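Local coordinates for protein cyanophage-like gp41-1 intein (Metagenome, PDB 6QAZ) that is a naturally split intein that probably excises itself by protein splicing, joining its two flanking sequences through a peptide bond, at residues 16-20 / 21-25; 31-34 / 35-38; 70-73 / 74-77. All coordinates share one frame; numbering follows the deposited sequence.

Interaction 1 of 3, residues 16-20 / 21-25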
ATOM      1  N   GLY A  16       5.739   6.484 -15.498  1.00 21.35           N
ATOM      2  CA  GLY A  16       4.581   5.595 -15.675  1.00 21.29           C
ATOM      3  C   GLY A  16       4.431   4.668 -14.510  1.00 17.38           C
ATOM      4  O   GLY A  16       5.141   4.747 -13.505  1.00 18.04           O
ATOM      5  N   MET A  17       3.465   3.788 -14.627  1.00 16.97           N
ATOM      6  CA  MET A  17       3.203   2.829 -13.553  1.00 15.80           C
ATOM      7  C   MET A  17       4.306   1.785 -13.547  1.00 16.07           C
ATOM      8  O   MET A  17       4.749   1.335 -14.596  1.00 19.02           O
ATOM      9  CB  MET A  17       1.864   2.123 -13.783  1.00 17.07           C
ATOM     10  CG  MET A  17       0.621   2.954 -13.562  0.60 18.02           C
ATOM     11  SD  MET A  17       0.415   3.432 -11.822  0.60 17.09           S
ATOM     12  CE  MET A  17      -1.120   4.339 -11.971  0.60 20.13           C
ATOM     13  N   LYS A  18       4.709   1.401 -12.371  1.00 14.88           N
ATOM     14  CA  LYS A  18       5.690   0.331 -12.175  1.00 14.89           C
ATOM     15  C   LYS A  18       5.163  -0.658 -11.147  1.00 14.52           C
ATOM     16  O   LYS A  18       4.520  -0.248 -10.179  1.00 15.66           O
ATOM     17  CB  LYS A  18       7.035   0.875 -11.670  0.60 15.46           C
ATOM     18  CG  LYS A  18       7.776   1.766 -12.641  0.60 16.57           C
ATOM     19  CD  LYS A  18       9.193   2.077 -12.205  0.60 18.28           C
ATOM     20  CE  LYS A  18       9.892   3.051 -13.130  0.60 19.89           C
ATOM     21  NZ  LYS A  18      11.318   3.227 -12.784  0.60 20.64           N
ATOM     22  N   GLU A  19       5.476  -1.930 -11.322  1.00 14.80           N
ATOM     23  CA  GLU A  19       5.244  -2.893 -10.246  1.00 14.37           C
ATOM     24  C   GLU A  19       6.261  -2.630  -9.150  1.00 14.19           C
ATOM     25  O   GLU A  19       7.447  -2.328  -9.403  1.00 14.90           O
ATOM     26  CB  GLU A  19       5.341  -4.330 -10.732  1.00 15.63           C
ATOM     27  CG  GLU A  19       4.174  -4.689 -11.653  1.00 17.36           C
ATOM     28  CD  GLU A  19       4.172  -6.142 -12.152  1.00 21.41           C
ATOM     29  OE1 GLU A  19       5.162  -6.873 -11.929  1.00 25.42           O
ATOM     30  OE2 GLU A  19       3.160  -6.582 -12.714  1.00 27.99           O
ATOM     31  N   ILE A  20       5.825  -2.745  -7.901  1.00 13.93           N
ATOM     32  CA  ILE A  20       6.683  -2.359  -6.778  1.00 14.48           C
ATOM     33  C   ILE A  20       7.924  -3.251  -6.715  1.00 14.88           C
ATOM     34  O   ILE A  20       8.964  -2.789  -6.222  1.00 15.44           O
ATOM     35  CB  ILE A  20       5.875  -2.312  -5.480  1.00 14.41           C
ATOM     36  CG1 ILE A  20       6.591  -1.499  -4.412  1.00 16.12           C
ATOM     37  CG2 ILE A  20       5.457  -3.683  -5.025  1.00 14.53           C
ATOM     38  CD1 ILE A  20       5.809  -1.306  -3.157  1.00 17.15           C
ATOM     39  N   SER A  21       7.848  -4.487  -7.187  1.00 15.33           N
ATOM     40  CA  SER A  21       9.030  -5.359  -7.255  1.00 17.14           C
ATOM     41  C   SER A  21      10.131  -4.786  -8.136  1.00 16.44           C
ATOM     42  O   SER A  21      11.260  -5.249  -8.022  1.00 18.86           O
ATOM     43  CB  SER A  21       8.622  -6.724  -7.786  1.00 20.71           C
ATOM     44  OG  SER A  21       8.145  -6.591  -9.130  1.00 21.89           O
ATOM     45  N   ASN A  22       9.824  -3.832  -9.006  1.00 15.37           N
ATOM     46  CA  ASN A  22      10.809  -3.234  -9.913  1.00 15.53           C
ATOM     47  C   ASN A  22      11.292  -1.872  -9.387  1.00 14.99           C
ATOM     48  O   ASN A  22      12.144  -1.283 -10.037  1.00 17.21           O
ATOM     49  CB  ASN A  22      10.224  -3.125 -11.311  1.00 15.93           C
ATOM     50  CG  ASN A  22       9.941  -4.463 -11.945  1.00 16.73           C
ATOM     51  OD1 ASN A  22      10.652  -5.437 -11.683  1.00 18.60           O
ATOM     52  ND2 ASN A  22       8.903  -4.561 -12.766  1.00 19.44           N
ATOM     53  N   ILE A  23      10.761  -1.384  -8.291  1.00 14.63           N
ATOM     54  CA  ILE A  23      11.151  -0.067  -7.743  1.00 14.90           C
ATOM     55  C   ILE A  23      12.569  -0.166  -7.180  1.00 15.38           C
ATOM     56  O   ILE A  23      12.961  -1.175  -6.579  1.00 17.03           O
ATOM     57  CB  ILE A  23      10.124   0.370  -6.698  1.00 15.27           C
ATOM     58  CG1 ILE A  23       8.843   0.844  -7.367  1.00 15.84           C
ATOM     59  CG2 ILE A  23      10.693   1.399  -5.714  1.00 17.42           C
ATOM     60  CD1 ILE A  23       8.947   2.182  -8.042  1.00 16.95           C
ATOM     61  N   GLN A  24      13.306   0.915  -7.364  1.00 15.75           N
ATOM     62  CA  GLN A  24      14.684   1.024  -6.852  1.00 16.84           C
ATOM     63  C   GLN A  24      14.830   2.309  -6.063  1.00 15.82           C
ATOM     64  O   GLN A  24      14.062   3.276  -6.245  1.00 15.82           O
ATOM     65  CB  GLN A  24      15.675   0.848  -7.985  0.50 19.56           C
ATOM     66  CG  GLN A  24      15.587   1.936  -8.997  0.50 21.74           C
ATOM     67  CD  GLN A  24      16.413   1.492 -10.179  0.50 23.70           C
ATOM     68  OE1 GLN A  24      15.895   1.168 -11.242  0.50 27.39           O
ATOM     69  NE2 GLN A  24      17.706   1.418  -9.961  0.50 21.52           N
ATOM     70  N   VAL A  25      15.815   2.337  -5.201  1.00 16.23           N
ATOM     71  CA  VAL A  25      16.159   3.571  -4.488  1.00 16.57           C
ATOM     72  C   VAL A  25      16.396   4.664  -5.512  1.00 17.37           C
ATOM     73  O   VAL A  25      17.055   4.456  -6.537  1.00 17.81           O
ATOM     74  CB  VAL A  25      17.382   3.368  -3.594  0.80 19.56           C
ATOM     75  CG1 VAL A  25      17.902   4.696  -3.042  0.80 24.05           C
ATOM     76  CG2 VAL A  25      17.121   2.357  -2.485  0.80 20.47           C
TER
HETATM   77  O   HOH W   1      12.938   1.194 -11.104  1.00 21.93           O
HETATM   78  O   HOH W   2       7.116  -2.482 -13.664  1.00 21.96           O
HETATM   79  O   HOH W   3       6.549  -8.317 -10.259  1.00 31.04           O
HETATM   80  O   HOH W   4      11.415  -3.048  -5.041  1.00 25.89           O

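Interaction 2 of 3, residues 31-34 / 35-38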
ATOM      1  N   SER A  31       2.154  10.281  -4.313  1.00 14.68           N
ATOM      2  CA  SER A  31       1.325  10.317  -3.111  1.00 14.85           C
ATOM      3  C   SER A  31       0.222  11.351  -3.279  1.00 14.56           C
ATOM      4  O   SER A  31       0.096  11.977  -4.338  1.00 17.41           O
ATOM      5  CB  SER A  31       2.192  10.647  -1.915  1.00 15.92           C
ATOM      6  OG  SER A  31       2.412  12.028  -1.818  0.75 18.99           O
ATOM      7  N   ASN A  32      -0.511  11.579  -2.212  1.00 15.15           N
ATOM      8  CA  ASN A  32      -1.522  12.663  -2.182  1.00 15.63           C
ATOM      9  C   ASN A  32      -0.885  14.047  -2.178  1.00 16.20           C
ATOM     10  O   ASN A  32      -1.610  15.003  -2.434  1.00 19.44           O
ATOM     11  CB  ASN A  32      -2.450  12.489  -0.973  1.00 16.45           C
ATOM     12  CG  ASN A  32      -1.726  12.450   0.345  1.00 16.52           C
ATOM     13  OD1 ASN A  32      -0.712  11.784   0.489  1.00 17.20           O
ATOM     14  ND2 ASN A  32      -2.247  13.162   1.311  1.00 21.23           N
ATOM     15  N   THR A  33       0.383  14.120  -1.784  0.50 17.69           N
ATOM     16  CA  THR A  33       1.219  15.331  -1.676  0.50 20.65           C
ATOM     17  C   THR A  33       2.369  15.268  -2.668  0.50 18.14           C
ATOM     18  O   THR A  33       3.443  15.517  -2.295  0.50 19.98           O
ATOM     19  CB  THR A  33       1.931  15.431  -0.298  1.00 21.78           C
ATOM     20  OG1 THR A  33       2.685  14.223  -0.202  1.00 30.86           O
ATOM     21  CG2 THR A  33       0.978  15.587   0.862  1.00 28.92           C
ATOM     22  N   GLY A  34       2.181  14.881  -3.885  1.00 20.25           N
ATOM     23  CA  GLY A  34       3.278  14.895  -4.860  1.00 18.01           C
ATOM     24  C   GLY A  34       4.093  13.638  -4.811  1.00 15.61           C
ATOM     25  O   GLY A  34       3.681  12.626  -4.219  1.00 18.34           O
ATOM     26  N   TYR A  35       5.251  13.662  -5.411  1.00 14.93           N
ATOM     27  CA  TYR A  35       6.096  12.475  -5.516  1.00 14.62           C
ATOM     28  C   TYR A  35       7.060  12.388  -4.354  1.00 14.29           C
ATOM     29  O   TYR A  35       7.802  13.343  -4.058  1.00 15.37           O
ATOM     30  CB  TYR A  35       6.899  12.509  -6.810  1.00 15.90           C
ATOM     31  CG  TYR A  35       6.085  12.193  -8.048  1.00 16.03           C
ATOM     32  CD1 TYR A  35       5.847  10.887  -8.420  1.00 15.58           C
ATOM     33  CD2 TYR A  35       5.497  13.185  -8.827  1.00 18.93           C
ATOM     34  CE1 TYR A  35       5.082  10.560  -9.519  1.00 17.20           C
ATOM     35  CE2 TYR A  35       4.717  12.865  -9.943  1.00 20.48           C
ATOM     36  CZ  TYR A  35       4.510  11.538 -10.285  1.00 20.15           C
ATOM     37  OH  TYR A  35       3.770  11.134 -11.373  1.00 25.04           O
ATOM     38  N   ASN A  36       7.092  11.228  -3.710  1.00 14.03           N
ATOM     39  CA  ASN A  36       8.047  10.959  -2.648  1.00 14.07           C
ATOM     40  C   ASN A  36       9.201  10.112  -3.174  1.00 14.13           C
ATOM     41  O   ASN A  36       8.979   9.201  -3.999  1.00 15.13           O
ATOM     42  CB  ASN A  36       7.366  10.288  -1.460  1.00 13.97           C
ATOM     43  CG  ASN A  36       6.388  11.189  -0.761  1.00 13.89           C
ATOM     44  OD1 ASN A  36       6.622  12.414  -0.658  1.00 14.00           O
ATOM     45  ND2 ASN A  36       5.286  10.650  -0.263  1.00 14.64           N
ATOM     46  N   GLU A  37      10.426  10.396  -2.744  1.00 14.38           N
ATOM     47  CA  GLU A  37      11.595   9.622  -3.175  1.00 14.84           C
ATOM     48  C   GLU A  37      11.629   8.298  -2.431  1.00 14.22           C
ATOM     49  O   GLU A  37      11.449   8.252  -1.219  1.00 14.61           O
ATOM     50  CB  GLU A  37      12.890  10.380  -2.833  1.00 16.79           C
ATOM     51  CG  GLU A  37      14.122   9.615  -3.280  1.00 18.59           C
ATOM     52  CD  GLU A  37      15.490  10.094  -2.885  1.00 20.83           C
ATOM     53  OE1 GLU A  37      16.467   9.541  -3.502  0.50 18.98           O
ATOM     54  OE2 GLU A  37      15.592  10.952  -1.942  0.50 13.81           O
ATOM     55  N   VAL A  38      11.966   7.239  -3.153  1.00 14.44           N
ATOM     56  CA  VAL A  38      12.213   5.934  -2.539  1.00 14.31           C
ATOM     57  C   VAL A  38      13.620   5.963  -1.907  1.00 15.29           C
ATOM     58  O   VAL A  38      14.624   6.093  -2.621  1.00 16.83           O
ATOM     59  CB  VAL A  38      12.088   4.814  -3.556  1.00 14.98           C
ATOM     60  CG1 VAL A  38      12.384   3.467  -2.911  1.00 15.36           C
ATOM     61  CG2 VAL A  38      10.692   4.812  -4.182  1.00 14.72           C
TER
HETATM   62  O   HOH W   5       4.989  13.927   0.931  1.00 16.13           O

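Interaction 3 of 3, residues 70-73 / 74-77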
ATOM      1  N   THR A  70      -6.291   6.276   7.396  1.00 15.78           N
ATOM      2  CA  THR A  70      -7.751   6.237   7.537  1.00 16.22           C
ATOM      3  C   THR A  70      -8.167   7.548   8.194  1.00 15.99           C
ATOM      4  O   THR A  70      -7.339   8.314   8.684  1.00 17.08           O
ATOM      5  CB  THR A  70      -8.225   5.044   8.375  1.00 16.35           C
ATOM      6  OG1 THR A  70      -8.092   5.327   9.779  1.00 17.17           O
ATOM      7  CG2 THR A  70      -7.569   3.740   8.006  1.00 18.08           C
ATOM      8  N   GLN A  71      -9.470   7.744   8.307  1.00 16.96           N
ATOM      9  CA  GLN A  71      -9.974   8.927   9.013  1.00 17.33           C
ATOM     10  C   GLN A  71      -9.589   8.945  10.491  1.00 16.88           C
ATOM     11  O   GLN A  71      -9.637  10.043  11.095  1.00 19.00           O
ATOM     12  CB  GLN A  71     -11.500   8.989   8.898  1.00 18.47           C
ATOM     13  CG  GLN A  71     -11.964   9.354   7.482  1.00 20.87           C
ATOM     14  CD  GLN A  71     -13.440   9.091   7.297  1.00 21.09           C
ATOM     15  OE1 GLN A  71     -13.863   7.949   7.268  1.00 25.72           O
ATOM     16  NE2 GLN A  71     -14.208  10.157   7.243  1.00 22.45           N
ATOM     17  N   THR A  72      -9.232   7.825  11.078  1.00 16.24           N
ATOM     18  CA  THR A  72      -8.809   7.813  12.490  1.00 17.06           C
ATOM     19  C   THR A  72      -7.301   7.760  12.653  1.00 18.19           C
ATOM     20  O   THR A  72      -6.840   7.778  13.804  1.00 22.26           O
ATOM     21  CB  THR A  72      -9.471   6.645  13.211  1.00 18.39           C
ATOM     22  OG1 THR A  72      -9.022   5.414  12.653  1.00 22.75           O
ATOM     23  CG2 THR A  72     -10.981   6.718  13.159  1.00 19.84           C
ATOM     24  N   GLY A  73      -6.540   7.800  11.584  1.00 17.11           N
ATOM     25  CA  GLY A  73      -5.091   7.633  11.638  1.00 17.63           C
ATOM     26  C   GLY A  73      -4.653   6.369  10.920  1.00 15.87           C
ATOM     27  O   GLY A  73      -5.442   5.644  10.323  1.00 17.36           O
ATOM     28  N   GLU A  74      -3.364   6.101  10.997  1.00 15.63           N
ATOM     29  CA  GLU A  74      -2.814   4.911  10.326  1.00 14.98           C
ATOM     30  C   GLU A  74      -3.334   3.653  11.016  1.00 15.40           C
ATOM     31  O   GLU A  74      -3.355   3.578  12.243  1.00 17.87           O
ATOM     32  CB  GLU A  74      -1.288   4.924  10.387  1.00 16.06           C
ATOM     33  CG  GLU A  74      -0.679   6.020   9.537  1.00 17.67           C
ATOM     34  CD  GLU A  74      -0.745   5.760   8.036  1.00 18.22           C
ATOM     35  OE1 GLU A  74      -1.025   4.655   7.622  1.00 18.94           O
ATOM     36  OE2 GLU A  74      -0.490   6.720   7.261  1.00 21.11           O
ATOM     37  N   MET A  75      -3.712   2.664  10.225  1.00 14.78           N
ATOM     38  CA  MET A  75      -4.216   1.407  10.756  1.00 14.83           C
ATOM     39  C   MET A  75      -3.725   0.245   9.917  1.00 14.39           C
ATOM     40  O   MET A  75      -3.585   0.372   8.699  1.00 15.21           O
ATOM     41  CB  MET A  75      -5.744   1.460  10.814  0.54 16.63           C
ATOM     42  CG  MET A  75      -6.308   0.493  11.802  0.54 18.48           C
ATOM     43  SD  MET A  75      -8.086   0.473  11.942  0.54 20.97           S
ATOM     44  CE  MET A  75      -8.407   2.104  12.592  0.54 26.36           C
ATOM     45  N   ASN A  76      -3.568  -0.904  10.565  1.00 14.53           N
ATOM     46  CA  ASN A  76      -3.222  -2.147   9.880  1.00 14.16           C
ATOM     47  C   ASN A  76      -4.234  -3.224  10.258  1.00 14.17           C
ATOM     48  O   ASN A  76      -5.025  -3.061  11.179  1.00 14.73           O
ATOM     49  CB  ASN A  76      -1.784  -2.574  10.121  1.00 14.18           C
ATOM     50  CG  ASN A  76      -1.365  -2.608  11.574  1.00 14.95           C
ATOM     51  OD1 ASN A  76      -2.226  -2.680  12.469  1.00 16.76           O
ATOM     52  ND2 ASN A  76      -0.076  -2.541  11.834  1.00 15.30           N
ATOM     53  N   ILE A  77      -4.198  -4.326   9.542  1.00 14.27           N
ATOM     54  CA  ILE A  77      -5.117  -5.449   9.823  1.00 14.43           C
ATOM     55  C   ILE A  77      -4.884  -5.946  11.241  1.00 15.38           C
ATOM     56  O   ILE A  77      -5.876  -6.206  11.981  1.00 16.38           O
ATOM     57  CB  ILE A  77      -4.978  -6.534   8.750  1.00 14.78           C
ATOM     58  CG1 ILE A  77      -5.517  -6.002   7.417  1.00 14.53           C
ATOM     59  CG2 ILE A  77      -5.658  -7.828   9.157  1.00 16.80           C
ATOM     60  CD1 ILE A  77      -5.103  -6.853   6.223  1.00 15.75           C
TER

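Interaction 1 of 3, residues 16-20 / 21-25
Lys18 and Ile23 meet where strand 16-19 runs into a short 3-10 turn of the all-beta intein fold, their side chains crossing at about a right angle. Lys18 CD rests 4.2 Å from Ile23 CD1, and the rest of the lysine chain, extended beyond CG, carries NZ past the isoleucine to a salt bridge with Asp27. A water joins the same ammonium group to the carbonyl O of Asn22. The bend itself is held by two backbone bonds: Asn22 N donates to Glu19 O (2.8 Å) and Ile23 N to Ile20 O (3.1 Å). In the second the donor stands well above the carbonyl plane. Around this turn the amide of Asn22 comes up to the base of the Glu19 side chain, Asn22 ND2 lying 4.1 Å from Glu19 CB, and a water bridges that amide nitrogen to Glu19 N. The carboxylate reaches farther out: OE2 pairs with Lys8, while another water links OE1 to Ser21 OG. On the buried side, Ile20 turns its CG1 branch anti to the backbone N (chi1 -161°) and packs on Ile109 and Ile111 of strand 93-113. Its contact with Ile23 is looser, CG1 to CG1 at 4.4 Å, and Ile23 leans on Val11 of strand 10-13. The turn thus has a charged, hydrated side and a buried side formed by the two isoleucines. One further water lies between two backbone carbonyls, 2.7 Å from Ile20 O and 2.9 Å from Ile23 O.

Interaction 2 of 3, residues 31-34 / 35-38
Asn36 reaches back from the start of its strand to Ser31, at the first position of a type I beta turn formed by Ser31 to Gly34. From CB the asparagine has CG anti to its own carbonyl carbon (chi1 -67°), which brings the amide back over the turn; CG lies 4.2 Å from Ser31 OG. At the tip the two amide atoms part. ND2 sits 3.5 Å from Ser31 CB, a van der Waals contact, and spends its hydrogen bonds on Leu118 O and Asn116 OD1. OD1 takes a proton from a water, at 2.7 Å, and that water also lies 2.6 Å from Thr33 OG1, so the side chains of Asn36 and Thr33 are joined through it. With both of its ends engaged, the amide is fixed in its rotation. The serine it covers organises the turn: OG accepts from Thr33 N, the bond that defines an ST turn, and donates to Gly34 O at 2.8 Å. Gly34 O is gripped a second time by Ser31 N, from the opposite face of its carbonyl plane. Gly34 has phi 86° and psi -165°, a positive phi that glycine adopts easily. The turn connects strands 28-31 and 34-41 as a beta hairpin. Tyr35 packs its side chain on Leu28 and Leu30 of the partner strand and on Pro14, whereas Asn36 ties the hairpin to the start of strand 118-121, and strand 34-41 in turn pairs antiparallel with strand 93-113.

Interaction 3 of 3, residues 70-73 / 74-77
Met75 folds back against the turn that precedes it, touching Thr70 and Thr72 at two points. Its CB lies 4.1 Å from Thr70 CG2, and its terminal CE comes within 3.4 Å of Thr72 OG1. The chain leaves with CG anti to the backbone N, runs straight through chi2, then bends at chi3 (-65°), which swings the methyl group toward the hydroxyl. Behind these contacts stands a type I beta turn from Thr70 to Gly73, closed by Gly73 N donating to Thr70 O (3.1 Å). Thr70 OG1 braces it: the oxygen accepts from Thr72 N (3.0 Å), forming an ST turn, and donates to a lone pair of Gly73 O in the carbonyl plane (2.7 Å). With OG1 thus directed inward, the CG2 branch is left to meet the methionine. Farther out, Thr70 packs on Leu81 and Leu87, Met75 on Met85, and backbone bonding between Met75 and Phe68 joins the two strands of this surface hairpin. The division of labour is chemical: the hydroxyl bonds of Thr70 reinforce a turn already closed by its backbone, while the methionine adds van der Waals contacts, one to the methyl group of Thr70 and one to the hydroxyl oxygen of Thr72, neither of them a hydrogen bond.

All three contacts lie in beta-rich parts of a single compact chain and follow one another along the sequence. Interactions 1 and 2 are direct neighbours, their centres 14 Å apart: Ile23 CG2 packs 3.7 Å from Val38 CG2, and Val25 CG1 lies 3.6 Å from Val38 O. The loop leaving interaction 1 is therefore seated on the strand that leads out of interaction 2. Interaction 3 stands apart, its centre about 25 Å from that of interaction 1 on the opposite side of the chain's centre and about 19 Å from that of interaction 2. Nevertheless, 31-34 and 70-73 are the same motif, a type I turn combined with an ST turn and ending in glycine.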